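Local coordinates for cell division control protein 45 cdc45 putative (Entamoeba histolytica, PDB 6CC2), which probably acts in DNA replication as the amoebal Cdc45, the subunit that in other eukaryotes joins MCM2-7 and GINS in the replicative helicase, at residues R66-T71 / H78-I83. Numbering follows the deposited sequence.
Sequences RVFKET and HTVFFI
Phe68 reaches from the helix to the strand and meets two side chains there, Val80 and Phe82. Its CB points toward 78-83, and CG lies anti to the backbone N (chi1 -172°), which carries the phenyl ring off the helix toward the strand. One flank of the ring then does the work. CD1 of Phe68 comes to 4.2 Å from CZ of Phe82, and CE1 of Phe68, the next atom on that flank, sits 4.1 Å from CG2 of Val80. The valine methyl arrives at the ring's edge, close to its plane. The CA-CB bond of Phe82 does not aim at the helix, yet the far end of its ring comes nearer, with CD1 of Phe68 at its edge, near its plane; the two side chains run at about a right angle. Strand 77-83 is an inner strand of the parallel six-stranded sheet near the N-terminus, with 24-29 and 102-106 as its neighbours, and helix 61-71 is the connection of a beta-alpha-beta crossover from strand 53-57 to strand 77-83, passing strand 24-29, which lies between them in the sheet. Leu95 of helix 91-95 touches both phenylalanines, and Tyr28 meets the Phe82 ring edge to face while also packing on Phe68. All three residues of the contact are buried, and no hydrogen bond crosses between the segments: the join is apolar. At the end of the helix, Thr71 turns its OG1 back to Val67 O at 2.8 Å, approaching from above the carbonyl plane, and the same oxygen also accepts a hydrogen bond from Thr71 N; Gln26 on strand 24-29 hydrogen-bonds to that hydroxyl through NE2.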
ATOM      1  N   ARG A  66      20.985  -3.563 -10.000  1.00 27.86           N
ATOM      2  CA  ARG A  66      22.212  -4.117  -9.445  1.00 29.05           C
ATOM      3  C   ARG A  66      22.097  -5.615  -9.210  1.00 29.47           C
ATOM      4  O   ARG A  66      23.023  -6.367  -9.528  1.00 31.65           O
ATOM      5  CB  ARG A  66      22.565  -3.388  -8.152  1.00 32.67           C
ATOM      6  CG  ARG A  66      23.220  -2.026  -8.395  1.00 39.04           C
ATOM      7  CD  ARG A  66      23.724  -1.393  -7.095  1.00 44.84           C
ATOM      8  NE  ARG A  66      24.532  -0.202  -7.343  1.00 51.16           N
ATOM      9  CZ  ARG A  66      24.131   1.053  -7.147  1.00 60.89           C
ATOM     10  NH1 ARG A  66      22.911   1.316  -6.689  1.00 65.89           N
ATOM     11  NH2 ARG A  66      24.964   2.054  -7.408  1.00 58.40           N
ATOM     12  N   VAL A  67      20.973  -6.071  -8.638  1.00 27.31           N
ATOM     13  CA  VAL A  67      20.816  -7.506  -8.404  1.00 25.90           C
ATOM     14  C   VAL A  67      20.720  -8.250  -9.730  1.00 25.45           C
ATOM     15  O   VAL A  67      21.325  -9.315  -9.906  1.00 29.65           O
ATOM     16  CB  VAL A  67      19.586  -7.783  -7.519  1.00 27.76           C
ATOM     17  CG1 VAL A  67      19.315  -9.284  -7.442  1.00 30.01           C
ATOM     18  CG2 VAL A  67      19.771  -7.188  -6.139  1.00 31.85           C
ATOM     19  N   PHE A  68      19.941  -7.709 -10.677  1.00 24.76           N
ATOM     20  CA  PHE A  68      19.835  -8.328 -11.995  1.00 28.64           C
ATOM     21  C   PHE A  68      21.220  -8.532 -12.600  1.00 29.52           C
ATOM     22  O   PHE A  68      21.567  -9.640 -13.023  1.00 31.23           O
ATOM     23  CB  PHE A  68      18.956  -7.476 -12.903  1.00 29.20           C
ATOM     24  CG  PHE A  68      18.638  -8.126 -14.239  1.00 27.47           C
ATOM     25  CD1 PHE A  68      17.573  -9.003 -14.359  1.00 28.40           C
ATOM     26  CD2 PHE A  68      19.385  -7.834 -15.361  1.00 28.57           C
ATOM     27  CE1 PHE A  68      17.266  -9.580 -15.576  1.00 31.03           C
ATOM     28  CE2 PHE A  68      19.089  -8.424 -16.586  1.00 30.26           C
ATOM     29  CZ  PHE A  68      18.034  -9.289 -16.687  1.00 30.74           C
ATOM     30  N   LYS A  69      22.053  -7.484 -12.585  1.00 29.70           N
ATOM     31  CA  LYS A  69      23.383  -7.594 -13.169  1.00 31.87           C
ATOM     32  C   LYS A  69      24.227  -8.638 -12.442  1.00 33.92           C
ATOM     33  O   LYS A  69      24.953  -9.412 -13.074  1.00 35.23           O
ATOM     34  CB  LYS A  69      24.080  -6.238 -13.147  1.00 34.15           C
ATOM     35  CG  LYS A  69      25.453  -6.262 -13.820  1.00 42.24           C
ATOM     36  CD  LYS A  69      26.182  -4.940 -13.673  1.00 55.30           C
ATOM     37  CE  LYS A  69      27.504  -4.962 -14.445  1.00 63.60           C
ATOM     38  NZ  LYS A  69      28.306  -3.737 -14.202  1.00 70.04           N
ATOM     39  N   GLU A  70      24.150  -8.672 -11.105  1.00 33.64           N
ATOM     40  CA  GLU A  70      24.897  -9.658 -10.337  1.00 36.95           C
ATOM     41  C   GLU A  70      24.390 -11.078 -10.579  1.00 38.14           C
ATOM     42  O   GLU A  70      25.157 -12.038 -10.435  1.00 45.94           O
ATOM     43  CB  GLU A  70      24.826  -9.325  -8.845  1.00 49.44           C
ATOM     44  CG  GLU A  70      25.426 -10.386  -7.924  1.00 71.17           C
ATOM     45  CD  GLU A  70      26.917 -10.595  -8.145  1.00 88.90           C
ATOM     46  OE1 GLU A  70      27.615  -9.616  -8.494  1.00 93.95           O
ATOM     47  OE2 GLU A  70      27.393 -11.741  -7.976  1.00 93.68           O
ATOM     48  N   THR A  71      23.122 -11.231 -10.951  1.00 35.06           N
ATOM     49  CA  THR A  71      22.505 -12.544 -11.104  1.00 35.92           C
ATOM     50  C   THR A  71      22.727 -13.131 -12.493  1.00 36.46           C
ATOM     51  O   THR A  71      23.187 -14.269 -12.623  1.00 42.11           O
ATOM     52  CB  THR A  71      20.996 -12.444 -10.841  1.00 38.92           C
ATOM     53  OG1 THR A  71      20.765 -12.030  -9.489  1.00 37.72           O
ATOM     54  CG2 THR A  71      20.312 -13.788 -11.090  1.00 40.48           C
ATOM     55  N   HIS A  78      16.938 -18.730 -14.793  1.00 35.40           N
ATOM     56  CA  HIS A  78      16.508 -18.788 -16.180  1.00 44.68           C
ATOM     57  C   HIS A  78      15.353 -17.852 -16.494  1.00 37.40           C
ATOM     58  O   HIS A  78      15.149 -17.516 -17.664  1.00 35.35           O
ATOM     59  CB  HIS A  78      16.085 -20.222 -16.553  1.00 57.17           C
ATOM     60  CG  HIS A  78      14.884 -20.735 -15.804  1.00 55.77           C
ATOM     61  ND1 HIS A  78      13.592 -20.558 -16.247  1.00 51.95           N
ATOM     62  CD2 HIS A  78      14.783 -21.434 -14.647  1.00 54.29           C
ATOM     63  CE1 HIS A  78      12.749 -21.125 -15.406  1.00 50.58           C
ATOM     64  NE2 HIS A  78      13.446 -21.667 -14.425  1.00 53.08           N
ATOM     65  N   THR A  79      14.608 -17.410 -15.483  1.00 28.75           N
ATOM     66  CA  THR A  79      13.438 -16.590 -15.678  1.00 25.96           C
ATOM     67  C   THR A  79      13.397 -15.570 -14.545  1.00 23.66           C
ATOM     68  O   THR A  79      13.724 -15.906 -13.401  1.00 26.17           O
ATOM     69  CB  THR A  79      12.150 -17.417 -15.646  1.00 31.10           C
ATOM     70  OG1 THR A  79      12.176 -18.413 -16.657  1.00 34.61           O
ATOM     71  CG2 THR A  79      10.940 -16.546 -15.875  1.00 27.40           C
ATOM     72  N   VAL A  80      12.988 -14.346 -14.861  1.00 23.49           N
ATOM     73  CA  VAL A  80      12.731 -13.334 -13.838  1.00 26.45           C
ATOM     74  C   VAL A  80      11.311 -12.816 -14.013  1.00 26.01           C
ATOM     75  O   VAL A  80      10.825 -12.655 -15.139  1.00 23.47           O
ATOM     76  CB  VAL A  80      13.743 -12.167 -13.890  1.00 26.52           C
ATOM     77  CG1 VAL A  80      15.132 -12.699 -13.679  1.00 23.01           C
ATOM     78  CG2 VAL A  80      13.624 -11.402 -15.202  1.00 30.44           C
ATOM     79  N   PHE A  81      10.650 -12.577 -12.884  1.00 23.84           N
ATOM     80  CA  PHE A  81       9.382 -11.868 -12.820  1.00 22.47           C
ATOM     81  C   PHE A  81       9.617 -10.560 -12.078  1.00 22.02           C
ATOM     82  O   PHE A  81      10.239 -10.563 -11.015  1.00 24.10           O
ATOM     83  CB  PHE A  81       8.329 -12.680 -12.062  1.00 21.74           C
ATOM     84  CG  PHE A  81       7.783 -13.816 -12.828  1.00 21.30           C
ATOM     85  CD1 PHE A  81       8.463 -15.027 -12.885  1.00 24.65           C
ATOM     86  CD2 PHE A  81       6.565 -13.700 -13.498  1.00 21.46           C
ATOM     87  CE1 PHE A  81       7.933 -16.098 -13.582  1.00 25.44           C
ATOM     88  CE2 PHE A  81       6.048 -14.778 -14.201  1.00 21.85           C
ATOM     89  CZ  PHE A  81       6.738 -15.963 -14.250  1.00 25.39           C
ATOM     90  N   PHE A  82       9.133  -9.461 -12.642  1.00 18.36           N
ATOM     91  CA  PHE A  82       9.101  -8.165 -11.981  1.00 20.81           C
ATOM     92  C   PHE A  82       7.659  -7.917 -11.561  1.00 21.06           C
ATOM     93  O   PHE A  82       6.749  -7.913 -12.410  1.00 19.49           O
ATOM     94  CB  PHE A  82       9.600  -7.066 -12.914  1.00 21.19           C
ATOM     95  CG  PHE A  82      11.026  -7.259 -13.385  1.00 25.23           C
ATOM     96  CD1 PHE A  82      11.996  -7.769 -12.535  1.00 30.81           C
ATOM     97  CD2 PHE A  82      11.384  -6.939 -14.674  1.00 28.73           C
ATOM     98  CE1 PHE A  82      13.306  -7.941 -12.962  1.00 31.63           C
ATOM     99  CE2 PHE A  82      12.697  -7.103 -15.109  1.00 26.52           C
ATOM    100  CZ  PHE A  82      13.663  -7.608 -14.246  1.00 25.45           C
ATOM    101  N   ILE A  83       7.442  -7.754 -10.253  1.00 18.78           N
ATOM    102  CA  ILE A  83       6.093  -7.666  -9.687  1.00 17.79           C
ATOM    103  C   ILE A  83       5.829  -6.248  -9.182  1.00 19.86           C
ATOM    104  O   ILE A  83       6.503  -5.766  -8.263  1.00 20.14           O
ATOM    105  CB  ILE A  83       5.905  -8.704  -8.569  1.00 18.25           C
ATOM    106  CG1 ILE A  83       6.091 -10.116  -9.134  1.00 21.64           C
ATOM    107  CG2 ILE A  83       4.538  -8.551  -7.911  1.00 19.03           C
ATOM    108  CD1 ILE A  83       6.049 -11.218  -8.085  1.00 27.72           C
TER